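Local structure of 11S globulin (Wrightia tinctoria, 5WXU) at residues 183-186 and 187-190; 192-195 and 196-200; 232-235 and 236-240. The protein probably serves as a seed storage protein, assembling as a hexamer of two-chain subunits, and binds the plant hormone auxin (indole-3-acetic acid). One frame throughout, in Å; residues are numbered along the deposited sequence.

Interaction 1 of 3, residues 183-186 and 187-190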
# COMPACT_ATOMS: atom_id res chain seq x y z
N ILE B 183 -17.01 22.63 6.28
CA ILE B 183 -15.97 22.99 5.35
C ILE B 183 -15.98 21.91 4.28
O ILE B 183 -15.67 20.73 4.53
CB ILE B 183 -14.60 23.08 5.99
CG1 ILE B 183 -14.57 24.01 7.18
CG2 ILE B 183 -13.57 23.57 4.97
CD1 ILE B 183 -15.16 25.39 6.97
N HIS B 184 -16.36 22.32 3.09
CA HIS B 184 -16.33 21.43 1.90
C HIS B 184 -15.05 21.62 1.14
O HIS B 184 -14.69 22.76 0.85
CB HIS B 184 -17.49 21.68 0.96
CG HIS B 184 -18.79 21.12 1.41
ND1 HIS B 184 -19.73 21.91 2.04
CD2 HIS B 184 -19.37 19.89 1.26
CE1 HIS B 184 -20.79 21.19 2.33
NE2 HIS B 184 -20.61 19.96 1.88
N ASP B 185 -14.36 20.51 0.82
CA ASP B 185 -13.07 20.58 0.11
C ASP B 185 -13.32 20.41 -1.37
O ASP B 185 -13.38 19.28 -1.91
CB ASP B 185 -12.15 19.50 0.69
CG ASP B 185 -10.81 19.49 0.07
OD1 ASP B 185 -10.51 20.42 -0.73
OD2 ASP B 185 -10.10 18.46 0.31
N LEU B 186 -13.53 21.52 -2.06
CA LEU B 186 -13.87 21.44 -3.48
C LEU B 186 -12.78 20.91 -4.38
O LEU B 186 -13.07 20.28 -5.37
CB LEU B 186 -14.22 22.84 -4.01
CG LEU B 186 -15.40 23.50 -3.28
CD1 LEU B 186 -15.60 24.90 -3.89
CD2 LEU B 186 -16.68 22.73 -3.31
N SER B 187 -11.52 21.16 -4.07
CA SER B 187 -10.44 20.77 -4.93
C SER B 187 -10.04 19.32 -4.75
O SER B 187 -9.09 18.88 -5.38
CB SER B 187 -9.18 21.67 -4.79
OG SER B 187 -8.41 21.35 -3.63
N ASN B 188 -10.72 18.63 -3.87
CA ASN B 188 -10.43 17.21 -3.55
C ASN B 188 -10.56 16.32 -4.77
O ASN B 188 -11.38 16.54 -5.61
CB ASN B 188 -11.41 16.75 -2.45
CG ASN B 188 -10.91 15.52 -1.70
OD1 ASN B 188 -11.09 14.35 -2.16
ND2 ASN B 188 -10.36 15.76 -0.50
N ARG B 189 -9.70 15.26 -4.85
CA ARG B 189 -9.84 14.31 -5.93
C ARG B 189 -11.24 13.70 -6.04
O ARG B 189 -11.60 13.27 -7.14
CB ARG B 189 -8.79 13.22 -5.79
CG ARG B 189 -8.89 12.39 -4.54
CD ARG B 189 -7.71 11.49 -4.24
NE ARG B 189 -7.89 10.83 -2.96
CZ ARG B 189 -7.12 9.84 -2.48
NH1 ARG B 189 -6.04 9.42 -3.17
NH2 ARG B 189 -7.40 9.28 -1.30
N GLU B 190 -11.99 13.63 -4.94
CA GLU B 190 -13.33 13.05 -4.99
C GLU B 190 -14.31 13.90 -5.84
O GLU B 190 -15.32 13.36 -6.26
CB GLU B 190 -13.92 12.86 -3.60
CG GLU B 190 -13.25 11.76 -2.75
CD GLU B 190 -13.92 11.48 -1.42
OE1 GLU B 190 -14.83 12.23 -0.98
OE2 GLU B 190 -13.54 10.46 -0.79
O HOH W 1 -8.76 22.42 -1.22

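Interaction 2 of 3, residues 192-195 and 196-200. With PO4 (phosphate ion), chain N.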
# COMPACT_ATOMS: atom_id res chain seq x y z
N GLN B 192 -15.06 15.31 -9.23
CA GLN B 192 -14.68 15.29 -10.63
C GLN B 192 -15.47 16.26 -11.50
O GLN B 192 -15.39 16.19 -12.74
CB GLN B 192 -14.79 13.88 -11.25
CG GLN B 192 -13.94 12.84 -10.58
CD GLN B 192 -13.83 11.53 -11.36
OE1 GLN B 192 -14.04 11.49 -12.58
NE2 GLN B 192 -13.39 10.49 -10.67
N LEU B 193 -16.29 17.07 -10.87
CA LEU B 193 -17.18 17.97 -11.61
C LEU B 193 -16.40 19.25 -11.97
O LEU B 193 -15.77 19.28 -13.00
CB LEU B 193 -18.48 18.22 -10.91
CG LEU B 193 -19.38 17.00 -10.81
CD1 LEU B 193 -20.43 17.16 -9.74
CD2 LEU B 193 -20.08 16.77 -12.17
N ASP B 194 -16.48 20.28 -11.14
CA ASP B 194 -15.71 21.48 -11.30
C ASP B 194 -15.72 22.14 -9.90
O ASP B 194 -16.33 21.62 -8.93
CB ASP B 194 -16.33 22.37 -12.38
CG ASP B 194 -17.84 22.66 -12.07
OD1 ASP B 194 -18.17 23.12 -10.98
OD2 ASP B 194 -18.71 22.33 -12.91
N GLN B 195 -15.09 23.29 -9.78
CA GLN B 195 -14.79 23.84 -8.47
C GLN B 195 -15.93 24.70 -7.90
O GLN B 195 -15.74 25.89 -7.57
CB GLN B 195 -13.46 24.63 -8.54
CG GLN B 195 -12.29 23.79 -9.05
CD GLN B 195 -12.10 22.57 -8.15
OE1 GLN B 195 -11.76 22.72 -7.01
NE2 GLN B 195 -12.41 21.39 -8.65
N ASN B 196 -17.08 24.07 -7.77
CA ASN B 196 -18.31 24.70 -7.26
C ASN B 196 -19.05 23.64 -6.49
O ASN B 196 -19.09 22.48 -6.93
CB ASN B 196 -19.21 25.22 -8.39
CG ASN B 196 -18.54 26.27 -9.24
OD1 ASN B 196 -18.00 25.96 -10.35
ND2 ASN B 196 -18.46 27.50 -8.72
N LEU B 197 -19.62 24.01 -5.33
CA LEU B 197 -20.37 23.05 -4.56
C LEU B 197 -21.78 22.81 -5.09
O LEU B 197 -22.52 23.80 -5.33
CB LEU B 197 -20.46 23.52 -3.11
CG LEU B 197 -21.16 22.63 -2.13
CD1 LEU B 197 -20.41 21.31 -1.97
CD2 LEU B 197 -21.28 23.33 -0.77
N ARG B 198 -22.17 21.54 -5.15
CA ARG B 198 -23.52 21.10 -5.34
C ARG B 198 -24.09 20.56 -4.08
O ARG B 198 -23.41 19.81 -3.33
CB ARG B 198 -23.64 19.96 -6.37
CG ARG B 198 -23.56 20.34 -7.82
CD ARG B 198 -22.19 20.59 -8.30
NE ARG B 198 -22.08 20.69 -9.77
CZ ARG B 198 -21.04 21.22 -10.33
NH1 ARG B 198 -20.07 21.70 -9.59
NH2 ARG B 198 -20.97 21.34 -11.64
N ARG B 199 -25.35 20.94 -3.78
CA ARG B 199 -26.09 20.34 -2.68
C ARG B 199 -27.35 19.73 -3.19
O ARG B 199 -28.26 20.42 -3.59
CB ARG B 199 -26.43 21.35 -1.56
CG ARG B 199 -25.19 22.13 -1.05
CD ARG B 199 -25.60 23.15 0.02
NE ARG B 199 -24.76 24.34 -0.01
CZ ARG B 199 -24.06 24.80 1.02
NH1 ARG B 199 -24.03 24.17 2.21
NH2 ARG B 199 -23.35 25.91 0.83
N TYR B 200 -27.40 18.40 -3.14
CA TYR B 200 -28.47 17.62 -3.72
C TYR B 200 -29.27 17.07 -2.58
O TYR B 200 -28.83 16.20 -1.89
CB TYR B 200 -27.93 16.53 -4.67
CG TYR B 200 -27.47 17.09 -6.05
CD1 TYR B 200 -27.45 18.48 -6.34
CD2 TYR B 200 -27.12 16.26 -7.06
CE1 TYR B 200 -27.01 18.97 -7.56
CE2 TYR B 200 -26.63 16.74 -8.28
CZ TYR B 200 -26.60 18.07 -8.56
OH TYR B 200 -26.20 18.54 -9.83
P PO4 N . -24.76 20.15 3.07
O1 PO4 N . -25.60 19.69 1.77
O2 PO4 N . -24.73 19.31 4.33
O3 PO4 N . -23.28 19.97 2.73
O4 PO4 N . -24.76 21.65 3.37

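Interaction 3 of 3, residues 232-235 and 236-240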
# COMPACT_ATOMS: atom_id res chain seq x y z
N GLN B 232 -44.43 10.20 -12.83
CA GLN B 232 -45.01 8.92 -13.23
C GLN B 232 -43.92 7.89 -13.45
O GLN B 232 -44.10 6.77 -13.14
CB GLN B 232 -45.84 9.03 -14.52
CG GLN B 232 -47.19 9.73 -14.34
CD GLN B 232 -48.32 8.80 -13.89
OE1 GLN B 232 -48.15 7.56 -13.80
NE2 GLN B 232 -49.49 9.41 -13.58
N PHE B 233 -42.80 8.36 -13.98
CA PHE B 233 -41.64 7.51 -14.33
C PHE B 233 -40.97 7.08 -13.05
O PHE B 233 -40.84 5.88 -12.76
CB PHE B 233 -40.73 8.33 -15.25
CG PHE B 233 -39.61 7.54 -15.93
CD1 PHE B 233 -39.66 6.19 -16.12
CD2 PHE B 233 -38.49 8.23 -16.38
CE1 PHE B 233 -38.61 5.53 -16.77
CE2 PHE B 233 -37.43 7.58 -17.00
CZ PHE B 233 -37.52 6.23 -17.22
N LEU B 234 -40.69 8.06 -12.19
CA LEU B 234 -40.20 7.74 -10.88
C LEU B 234 -41.15 6.87 -10.03
O LEU B 234 -40.72 5.92 -9.32
CB LEU B 234 -39.77 9.00 -10.15
CG LEU B 234 -39.16 8.76 -8.77
CD1 LEU B 234 -37.91 7.89 -8.77
CD2 LEU B 234 -38.80 10.14 -8.22
N GLY B 235 -42.47 7.15 -10.12
CA GLY B 235 -43.45 6.30 -9.49
C GLY B 235 -43.42 4.87 -9.95
O GLY B 235 -43.43 3.99 -9.14
N ARG B 236 -43.28 4.62 -11.25
CA ARG B 236 -43.26 3.25 -11.74
C ARG B 236 -42.01 2.52 -11.27
O ARG B 236 -42.04 1.35 -10.89
CB ARG B 236 -43.44 3.18 -13.27
CG ARG B 236 -44.94 3.22 -13.61
CD ARG B 236 -45.32 3.77 -15.00
NE ARG B 236 -44.41 3.32 -16.07
CZ ARG B 236 -43.65 4.10 -16.86
NH1 ARG B 236 -43.65 5.44 -16.78
NH2 ARG B 236 -42.88 3.53 -17.78
N ALA B 237 -40.90 3.26 -11.26
CA ALA B 237 -39.68 2.68 -10.76
C ALA B 237 -39.74 2.28 -9.26
O ALA B 237 -39.38 1.16 -8.84
CB ALA B 237 -38.53 3.64 -11.07
N SER B 238 -40.27 3.21 -8.44
CA SER B 238 -40.43 2.96 -7.01
C SER B 238 -41.58 2.05 -6.55
O SER B 238 -41.58 1.63 -5.40
CB SER B 238 -40.57 4.28 -6.30
OG SER B 238 -39.66 5.21 -6.81
N GLY B 239 -42.50 1.71 -7.44
CA GLY B 239 -43.70 0.93 -7.12
C GLY B 239 -44.70 1.66 -6.23
O GLY B 239 -45.40 1.01 -5.47
N VAL B 240 -44.69 2.98 -6.29
CA VAL B 240 -45.66 3.80 -5.58
C VAL B 240 -46.43 4.72 -6.52
O VAL B 240 -46.00 5.02 -7.62
CB VAL B 240 -45.02 4.70 -4.51
CG1 VAL B 240 -44.44 3.87 -3.40
CG2 VAL B 240 -44.10 5.77 -5.06

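Interaction 1 of 3, residues 183-186 and 187-190
D185 takes the amide of N188 from above the plane of its carboxylate rather than within it: the carboxylate and amide planes stand 88° apart, and ND2 of N188 meets OD2 of D185 at 2.8 Å. The bond is nonetheless nearly straight at the hydrogen, 176°, and OD2 lies in the plane of the amide, so only the acceptor is met off its plane. D185 can reach forward because its CG lies anti to the backbone N (chi1 -179°), which swings the carboxylate over the turn that follows.

That turn is a type I beta turn from D185 to N188, made where strand 178-185 ends. Its own backbone bond, from N188 N to D185 O, is weak at 3.4 Å; the side chains add a second link between the same two residues. A water joins D185 to S187 instead, donating to D185 OD1 at 2.7 Å and hydrogen-bonding S187 OG. The oxygen of the same amide, N188 OD1, accepts from E190 N at 3.0 Å, on a lone pair, forming an Asx turn that leads the chain onward.

N188 ND2 also donates to L329 O, and D185 OD2 forms a salt bridge with R28 of a second subunit, whose guanidinium makes a weak bond to S187 OG as well. With amide, water and a neighbouring arginine gathered round it, the buried carboxylate of D185 is likely to stay ionised, and its charge links this turn to the next subunit.

Interaction 2 of 3, residues 192-195 and 196-200
R198 and D194 make the ionic part of this contact, a salt bridge in which the arginine presents NH1 and NH2 end-on, one to each carboxylate oxygen. NH1 lies 2.7 Å from D194 OD1 and NH2 lies 2.8 Å from D194 OD2, the second bond almost straight at 174°. Both oxygens sit close to the guanidinium plane, but the carboxylate is twisted 40° against it: OD1 is met from above its own plane, and OD2 on the syn side but also out of plane. A bend at chi2 of R198 (78°) folds the chain back toward the loop, and OD2 has a further donor in C44 N of the third subunit.

Two further hydrogen bonds involve the backbone. R198 NH1 also reaches N196 O at 2.9 Å, above the carbonyl plane, which leaves this nitrogen bridging a side chain and the backbone. Q195 is the centre of an inverse gamma turn, its weak bond running from N196 N to D194 O at 2.8 Å.

The nonpolar share belongs to L193, whose CB lies over one face of the R198 guanidinium, toward its rim, while CD1 comes to 3.9 Å from NE.

R199, next along the strand, binds a phosphate probably left from crystallisation: NH1 donates to O4 at 2.9 Å, and L197 CD2 lies over the centre of the guanidinium. H85, S96, N98 and H168 bind the same ion. Side chains from strands 80-87, 91-98, 168-172 and 198-201 thus converge on one polar site, consistent with the pocket inside the beta barrel of a cupin domain.

Interaction 3 of 3, residues 232-235 and 236-240
Helix 231-238 is held here by its own i to i+4 bonds from Q232 as far as S238, with a wider bond at the C-terminal exit through G239 and V240; the centre of the contact lies about 37 Å from the centre of the chain. R236 N bonds Q232 O at 3.0 Å, and A237 N meets F233 O at 3.0 Å, nearly in line with the carbonyl. In the next step L234 O takes two donors from one residue: S238 N at 2.9 Å and S238 OG at 2.8 Å. The hydroxyl gets there because OG sits anti to the carbonyl carbon (chi1 -42°), turned back along the helix, and its proton is spent on that carbonyl. From there OG also lies 3.8 Å from L234 CD1. With an alanine in place of S238, L234 O would probably lose its side-chain donor and L234 CD1 the neighbour beside it.

Nearer the start of the segment, R236 bends at chi3 and runs back over the Q232 carbonyl, bringing NH1 to 4.1 Å from F233 CD1. The ring and guanidinium planes are only 22° apart, but the approach is oblique. F233 meets another arginine too, R364 of the third subunit, in a cation-pi contact, while M343 of that subunit packs on F233 and A237, and its P346 on L234. On the same-chain side, I245 of helix 242-248 touches L234 and V240.

At the end, G239 turns to positive phi (69°), and V240 N reaches back to G235 O at 3.3 Å. A glycine in left-handed conformation followed by this six-to-one bond fits the C-terminal end of a helix in the manner of a Schellman motif.

In the fold
From the N terminus the three contacts come in series; none nests within or crosses another. Interaction 1 turns the chain as it leaves strand 178-185. Interaction 2 follows after one residue, N191, and folds the connecting loop into strand 198-201, so the two bracket the link between these strands. Their centres are 9 Å apart and they touch, L197 packing against H184 and L186. Interaction 3 comes after strand 221-224, the parallel partner of strand 198-201, and lies apart, its nearest atoms about 13 Å from interaction 2 and about 23 Å from interaction 1. Interactions 2 and 3 both touch the third subunit, joining loop and helix to the same neighbour.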